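Local coordinates for protein cGAS/DncV-like nucleotidyltransferase in E. coli homolog (Elizabethkingia meningoseptica ATCC 13253 = NBRC 12535, PDB 6E0O) that synthesizes cyclic dinucleotide second messengers from nucleoside triphosphates, signals that serve a CBASS system of immunity against bacteriophage, at residues 50-58 with 190-201. Numbering follows the deposited sequence. Where two conformers were deposited one is given.
Sequences YRNNTNVRQ and KRMVRILKVVNY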
ATOM      1  N   TYR A  50       3.462   1.673  -5.879  1.00 12.51           N
ATOM      2  CA  TYR A  50       3.779   2.528  -7.017  1.00 13.84           C
ATOM      3  C   TYR A  50       2.996   3.833  -6.950  1.00 14.45           C
ATOM      4  O   TYR A  50       3.515   4.888  -7.327  1.00 19.03           O
ATOM      5  CB  TYR A  50       3.521   1.803  -8.332  1.00 13.11           C
ATOM      6  CG  TYR A  50       4.629   0.863  -8.755  1.00 13.09           C
ATOM      7  CD1 TYR A  50       4.625  -0.465  -8.363  1.00 13.16           C
ATOM      8  CD2 TYR A  50       5.665   1.302  -9.560  1.00 13.71           C
ATOM      9  CE1 TYR A  50       5.623  -1.335  -8.766  1.00 13.47           C
ATOM     10  CE2 TYR A  50       6.662   0.442  -9.977  1.00 15.33           C
ATOM     11  CZ  TYR A  50       6.645  -0.870  -9.568  1.00 13.34           C
ATOM     12  OH  TYR A  50       7.647  -1.713  -9.986  1.00 14.60           O
ATOM     13  N   ARG A  51       1.748   3.780  -6.480  1.00 13.19           N
ATOM     14  CA  ARG A  51       0.953   4.996  -6.348  1.00 12.64           C
ATOM     15  C   ARG A  51       1.524   5.911  -5.267  1.00 12.40           C
ATOM     16  O   ARG A  51       1.637   7.127  -5.456  1.00 14.13           O
ATOM     17  CB  ARG A  51      -0.495   4.638  -6.011  1.00 13.67           C
ATOM     18  CG  ARG A  51      -1.399   5.846  -5.818  1.00 13.40           C
ATOM     19  CD  ARG A  51      -1.693   6.542  -7.120  1.00 14.14           C
ATOM     20  NE  ARG A  51      -2.428   7.791  -6.932  1.00 14.84           N
ATOM     21  CZ  ARG A  51      -3.748   7.880  -6.783  1.00 13.17           C
ATOM     22  NH1 ARG A  51      -4.506   6.790  -6.779  1.00 14.03           N
ATOM     23  NH2 ARG A  51      -4.313   9.063  -6.615  1.00 13.51           N
ATOM     24  N   ASN A  52       1.869   5.343  -4.123  1.00 12.84           N
ATOM     25  CA  ASN A  52       2.321   6.118  -2.979  1.00 13.78           C
ATOM     26  C   ASN A  52       3.828   6.320  -2.959  1.00 12.85           C
ATOM     27  O   ASN A  52       4.335   7.005  -2.060  1.00 14.66           O
ATOM     28  CB  ASN A  52       1.857   5.433  -1.697  1.00 14.55           C
ATOM     29  CG  ASN A  52       0.364   5.196  -1.688  1.00 17.93           C
ATOM     30  OD1 ASN A  52      -0.411   6.088  -2.013  1.00 21.62           O
ATOM     31  ND2 ASN A  52      -0.046   3.991  -1.319  1.00 19.61           N
ATOM     32  N   ASN A  53       4.537   5.754  -3.930  1.00 13.32           N
ATOM     33  CA  ASN A  53       5.984   5.889  -4.071  1.00 12.56           C
ATOM     34  C   ASN A  53       6.742   5.346  -2.859  1.00 12.77           C
ATOM     35  O   ASN A  53       7.651   5.988  -2.332  1.00 13.40           O
ATOM     36  CB  ASN A  53       6.403   7.323  -4.385  1.00 13.70           C
ATOM     37  CG  ASN A  53       7.761   7.389  -5.047  1.00 15.28           C
ATOM     38  OD1 ASN A  53       8.164   6.465  -5.764  1.00 18.20           O
ATOM     39  ND2 ASN A  53       8.480   8.476  -4.816  1.00 16.04           N
ATOM     40  N   THR A  54       6.393   4.132  -2.447  1.00 13.19           N
ATOM     41  CA  THR A  54       7.022   3.492  -1.299  1.00 13.07           C
ATOM     42  C   THR A  54       7.690   2.162  -1.648  1.00 13.80           C
ATOM     43  O   THR A  54       7.899   1.340  -0.759  1.00 15.22           O
ATOM     44  CB  THR A  54       5.989   3.297  -0.191  1.00 16.38           C
ATOM     45  OG1 THR A  54       4.913   2.505  -0.706  1.00 20.50           O
ATOM     46  CG2 THR A  54       5.456   4.630   0.304  1.00 19.71           C
ATOM     47  N   ASN A  55       8.077   1.950  -2.903  1.00 14.14           N
ATOM     48  CA  ASN A  55       8.726   0.701  -3.287  1.00 14.55           C
ATOM     49  C   ASN A  55      10.176   0.668  -2.826  1.00 14.36           C
ATOM     50  O   ASN A  55      10.910   1.641  -2.994  1.00 17.70           O
ATOM     51  CB  ASN A  55       8.770   0.583  -4.807  1.00 19.43           C
ATOM     52  CG  ASN A  55       7.516   0.033  -5.391  1.00 22.00           C
ATOM     53  OD1 ASN A  55       7.001  -0.991  -4.945  1.00 24.42           O
ATOM     54  ND2 ASN A  55       7.002   0.714  -6.402  1.00 23.88           N
ATOM     55  N   VAL A  56      10.605  -0.477  -2.295  1.00 14.18           N
ATOM     56  CA  VAL A  56      11.986  -0.616  -1.841  1.00 14.54           C
ATOM     57  C   VAL A  56      12.644  -1.862  -2.418  1.00 15.69           C
ATOM     58  O   VAL A  56      13.734  -2.259  -1.990  1.00 20.37           O
ATOM     59  CB  VAL A  56      12.085  -0.605  -0.304  1.00 14.15           C
ATOM     60  CG1 VAL A  56      11.485   0.671   0.253  1.00 15.35           C
ATOM     61  CG2 VAL A  56      11.387  -1.823   0.295  1.00 17.51           C
ATOM     62  N   ARG A  57      12.007  -2.480  -3.401  1.00 17.91           N
ATOM     63  CA  ARG A  57      12.553  -3.671  -4.027  1.00 21.93           C
ATOM     64  C   ARG A  57      12.584  -3.489  -5.532  1.00 21.81           C
ATOM     65  O   ARG A  57      11.710  -2.843  -6.117  1.00 25.44           O
ATOM     66  CB  ARG A  57      11.751  -4.917  -3.646  1.00 27.69           C
ATOM     67  CG  ARG A  57      11.878  -5.241  -2.164  1.00 33.28           C
ATOM     68  CD  ARG A  57      11.425  -6.645  -1.839  1.00 38.82           C
ATOM     69  NE  ARG A  57      12.477  -7.413  -1.172  1.00 43.41           N
ATOM     70  CZ  ARG A  57      12.280  -8.564  -0.538  1.00 44.71           C
ATOM     71  NH1 ARG A  57      11.062  -9.081  -0.471  1.00 46.47           N
ATOM     72  NH2 ARG A  57      13.297  -9.192   0.035  1.00 45.03           N
ATOM     73  N   GLN A  58      13.612  -4.050  -6.154  1.00 20.69           N
ATOM     74  CA  GLN A  58      13.723  -3.977  -7.602  1.00 21.05           C
ATOM     75  C   GLN A  58      12.603  -4.781  -8.246  1.00 20.37           C
ATOM     76  O   GLN A  58      12.196  -5.832  -7.741  1.00 21.06           O
ATOM     77  CB  GLN A  58      15.066  -4.542  -8.060  1.00 25.18           C
ATOM     78  CG  GLN A  58      16.270  -3.707  -7.673  1.00 30.43           C
ATOM     79  CD  GLN A  58      17.509  -4.094  -8.461  1.00 38.44           C
ATOM     80  OE1 GLN A  58      17.706  -5.262  -8.801  1.00 41.63           O
ATOM     81  NE2 GLN A  58      18.344  -3.108  -8.771  1.00 41.21           N
ATOM     82  N   LYS A 190       7.755   9.554   4.059  1.00  9.81           N
ATOM     83  CA  LYS A 190       7.847   8.384   3.189  1.00 10.03           C
ATOM     84  C   LYS A 190       9.230   7.752   3.243  1.00 10.28           C
ATOM     85  O   LYS A 190       9.362   6.541   3.068  1.00 11.15           O
ATOM     86  CB  LYS A 190       7.454   8.720   1.749  1.00 12.34           C
ATOM     87  CG  LYS A 190       5.969   9.013   1.610  1.00 13.60           C
ATOM     88  CD  LYS A 190       5.530   9.189   0.179  1.00 15.83           C
ATOM     89  CE  LYS A 190       4.033   9.450   0.112  1.00 18.10           C
ATOM     90  NZ  LYS A 190       3.613   9.647  -1.302  1.00 19.72           N
ATOM     91  N   ARG A 191      10.271   8.553   3.484  1.00 10.25           N
ATOM     92  CA  ARG A 191      11.616   8.001   3.622  1.00 10.32           C
ATOM     93  C   ARG A 191      11.706   7.064   4.817  1.00 10.53           C
ATOM     94  O   ARG A 191      12.333   6.004   4.729  1.00 10.73           O
ATOM     95  CB  ARG A 191      12.630   9.143   3.685  1.00 10.53           C
ATOM     96  CG  ARG A 191      12.781   9.775   2.326  1.00 11.11           C
ATOM     97  CD  ARG A 191      13.643  10.998   2.312  1.00 12.29           C
ATOM     98  NE  ARG A 191      13.515  11.649   1.012  1.00 13.29           N
ATOM     99  CZ  ARG A 191      14.139  12.764   0.675  1.00 14.29           C
ATOM    100  NH1 ARG A 191      14.950  13.343   1.545  1.00 16.86           N
ATOM    101  NH2 ARG A 191      13.935  13.297  -0.517  1.00 15.30           N
ATOM    102  N   MET A 192      11.047   7.419   5.924  1.00 10.98           N
ATOM    103  CA  MET A 192      11.008   6.542   7.088  1.00 10.49           C
ATOM    104  C   MET A 192      10.165   5.296   6.825  1.00 10.18           C
ATOM    105  O   MET A 192      10.537   4.195   7.247  1.00 11.05           O
ATOM    106  CB  MET A 192      10.474   7.317   8.291  1.00 10.73           C
ATOM    107  CG  MET A 192      11.429   8.401   8.772  1.00 11.71           C
ATOM    108  SD  MET A 192      13.010   7.744   9.365  1.00 12.25           S
ATOM    109  CE  MET A 192      14.187   8.769   8.492  1.00 13.88           C
ATOM    110  N   VAL A 193       9.043   5.439   6.110  1.00 10.51           N
ATOM    111  CA  VAL A 193       8.275   4.265   5.698  1.00 10.54           C
ATOM    112  C   VAL A 193       9.162   3.320   4.904  1.00 10.69           C
ATOM    113  O   VAL A 193       9.179   2.104   5.134  1.00 11.62           O
ATOM    114  CB  VAL A 193       7.040   4.683   4.883  1.00 10.51           C
ATOM    115  CG1 VAL A 193       6.413   3.470   4.185  1.00 11.14           C
ATOM    116  CG2 VAL A 193       6.017   5.380   5.757  1.00 10.90           C
ATOM    117  N   ARG A 194       9.901   3.864   3.932  1.00 10.40           N
ATOM    118  CA  ARG A 194      10.753   3.018   3.104  1.00 10.96           C
ATOM    119  C   ARG A 194      11.817   2.314   3.939  1.00 10.31           C
ATOM    120  O   ARG A 194      12.075   1.122   3.744  1.00 11.56           O
ATOM    121  CB  ARG A 194      11.361   3.828   1.966  1.00 10.62           C
ATOM    122  CG  ARG A 194      10.312   4.309   0.982  1.00 10.65           C
ATOM    123  CD  ARG A 194      10.979   5.042  -0.194  1.00 13.57           C
ATOM    124  NE  ARG A 194      10.077   6.012  -0.799  1.00 13.07           N
ATOM    125  CZ  ARG A 194      10.271   7.328  -0.823  1.00 12.26           C
ATOM    126  NH1 ARG A 194      11.360   7.877  -0.293  1.00 13.32           N
ATOM    127  NH2 ARG A 194       9.369   8.105  -1.397  1.00 13.19           N
ATOM    128  N   ILE A 195      12.457   3.027   4.869  1.00 10.73           N
ATOM    129  CA  ILE A 195      13.455   2.378   5.719  1.00 10.54           C
ATOM    130  C   ILE A 195      12.832   1.212   6.475  1.00 11.42           C
ATOM    131  O   ILE A 195      13.403   0.122   6.555  1.00 11.57           O
ATOM    132  CB  ILE A 195      14.098   3.386   6.688  1.00 11.54           C
ATOM    133  CG1 ILE A 195      15.001   4.361   5.947  1.00 11.63           C
ATOM    134  CG2 ILE A 195      14.883   2.642   7.769  1.00 13.03           C
ATOM    135  CD1 ILE A 195      15.387   5.574   6.776  1.00 12.98           C
ATOM    136  N   LEU A 196      11.663   1.436   7.068  1.00 10.95           N
ATOM    137  CA  LEU A 196      11.024   0.381   7.843  1.00 10.67           C
ATOM    138  C   LEU A 196      10.562  -0.777   6.965  1.00 11.10           C
ATOM    139  O   LEU A 196      10.563  -1.921   7.422  1.00 11.89           O
ATOM    140  CB  LEU A 196       9.886   0.957   8.685  1.00 11.19           C
ATOM    141  CG  LEU A 196      10.373   1.855   9.831  1.00 12.18           C
ATOM    142  CD1 LEU A 196       9.177   2.525  10.502  1.00 15.28           C
ATOM    143  CD2 LEU A 196      11.172   1.102  10.870  1.00 14.50           C
ATOM    144  N   LYS A 197      10.173  -0.509   5.713  1.00 11.15           N
ATOM    145  CA  LYS A 197       9.881  -1.601   4.786  1.00 11.68           C
ATOM    146  C   LYS A 197      11.137  -2.409   4.474  1.00 11.91           C
ATOM    147  O   LYS A 197      11.086  -3.642   4.384  1.00 12.87           O
ATOM    148  CB  LYS A 197       9.232  -1.060   3.507  1.00 11.59           C
ATOM    149  CG  LYS A 197       7.796  -0.567   3.712  1.00 12.31           C
ATOM    150  CD  LYS A 197       7.173  -0.017   2.436  1.00 13.00           C
ATOM    151  CE  LYS A 197       6.946  -1.084   1.390  1.00 14.54           C
ATOM    152  NZ  LYS A 197       6.106  -0.567   0.269  1.00 15.56           N
ATOM    153  N   VAL A 198      12.275  -1.738   4.295  1.00 12.12           N
ATOM    154  CA  VAL A 198      13.532  -2.457   4.093  1.00 12.69           C
ATOM    155  C   VAL A 198      13.829  -3.350   5.291  1.00 12.13           C
ATOM    156  O   VAL A 198      14.183  -4.524   5.141  1.00 13.28           O
ATOM    157  CB  VAL A 198      14.679  -1.468   3.841  1.00 12.96           C
ATOM    158  CG1 VAL A 198      16.034  -2.167   3.975  1.00 14.40           C
ATOM    159  CG2 VAL A 198      14.540  -0.823   2.480  1.00 13.44           C
ATOM    160  N   VAL A 199      13.696  -2.805   6.501  1.00 11.30           N
ATOM    161  CA  VAL A 199      13.960  -3.602   7.695  1.00 11.36           C
ATOM    162  C   VAL A 199      12.983  -4.771   7.784  1.00 11.74           C
ATOM    163  O   VAL A 199      13.365  -5.890   8.146  1.00 13.01           O
ATOM    164  CB  VAL A 199      13.942  -2.711   8.952  1.00 12.53           C
ATOM    165  CG1 VAL A 199      14.088  -3.558  10.197  1.00 13.80           C
ATOM    166  CG2 VAL A 199      15.049  -1.665   8.876  1.00 13.53           C
ATOM    167  N   ASN A 200      11.710  -4.525   7.468  1.00 12.03           N
ATOM    168  CA  ASN A 200      10.722  -5.602   7.444  1.00 12.44           C
ATOM    169  C   ASN A 200      11.170  -6.743   6.532  1.00 12.49           C
ATOM    170  O   ASN A 200      11.164  -7.915   6.933  1.00 13.20           O
ATOM    171  CB  ASN A 200       9.370  -5.036   7.001  1.00 12.57           C
ATOM    172  CG  ASN A 200       8.239  -6.026   7.125  1.00 13.49           C
ATOM    173  OD1 ASN A 200       8.201  -6.845   8.037  1.00 13.88           O
ATOM    174  ND2 ASN A 200       7.300  -5.949   6.200  1.00 17.72           N
ATOM    175  N   TYR A 201      11.557  -6.437   5.289  1.00 12.72           N
ATOM    176  CA  TYR A 201      11.972  -7.494   4.372  0.55 12.83           C
ATOM    177  C   TYR A 201      13.203  -8.230   4.892  1.00 13.56           C
ATOM    178  O   TYR A 201      13.319  -9.454   4.746  1.00 14.93           O
ATOM    179  CB  TYR A 201      12.252  -6.910   2.989  0.55 15.15           C
ATOM    180  CG  TYR A 201      11.008  -6.470   2.245  0.55 17.75           C
ATOM    181  CD1 TYR A 201       9.877  -7.282   2.183  0.55 22.05           C
ATOM    182  CD2 TYR A 201      10.963  -5.243   1.606  0.55 18.83           C
ATOM    183  CE1 TYR A 201       8.742  -6.876   1.507  0.55 25.72           C
ATOM    184  CE2 TYR A 201       9.837  -4.830   0.925  0.55 24.73           C
ATOM    185  CZ  TYR A 201       8.728  -5.646   0.881  0.55 28.56           C
ATOM    186  OH  TYR A 201       7.606  -5.227   0.203  0.55 33.07           O
TER
HETATM  187  O   HOH W   1       1.001   8.974  -0.982  1.00 18.05           O
HETATM  188  O   HOH W   2       8.429  -2.397  -1.605  1.00 26.58           O
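The carbonyl oxygen of Asn53 is gripped by two nitrogens of one guanidinium: Arg194 NE and NH2 each donate to Asn53 O at 2.9 Å. The oxygen lies in the guanidinium plane, a fork that suits arginine, whose NE-H and NH2 can converge on one acceptor; its remaining nitrogen, NH1, holds Ser12 O. Lysines serve the carbonyls on either side, their long chains carrying an ammonium from the helix to the loop. Lys190, extended beyond CG, brings NZ to 2.8 Å from Asn52 O, while a water accepts a second bond from this NZ and donates only weakly to Asn52 OD1. Lys197 bends at chi3 (67°) and sets NZ 2.8 Å from Thr54 O, with a weak bond to Thr54 OG1; both ammoniums approach from above the carbonyl planes. Farther along, Val56 fits its branched side chain against the helix: CG1 rests on Arg194 CB, CB meets Val198 CG2, and, in one of two Tyr201 conformers, CG2 abuts the ring edge at CE2 (3.4 Å). Over a face of that ring lies the Arg57 guanidinium, the planes 11° apart, a cation-pi stack extended by CD in a CH-pi contact. Because Lys197 NZ also bonds Ser216 OG and the bound ligand, probably the linear dinucleotide, the chemistry implies that helix 188-205 ties the loop after helix 48-52 to a probable GTP site.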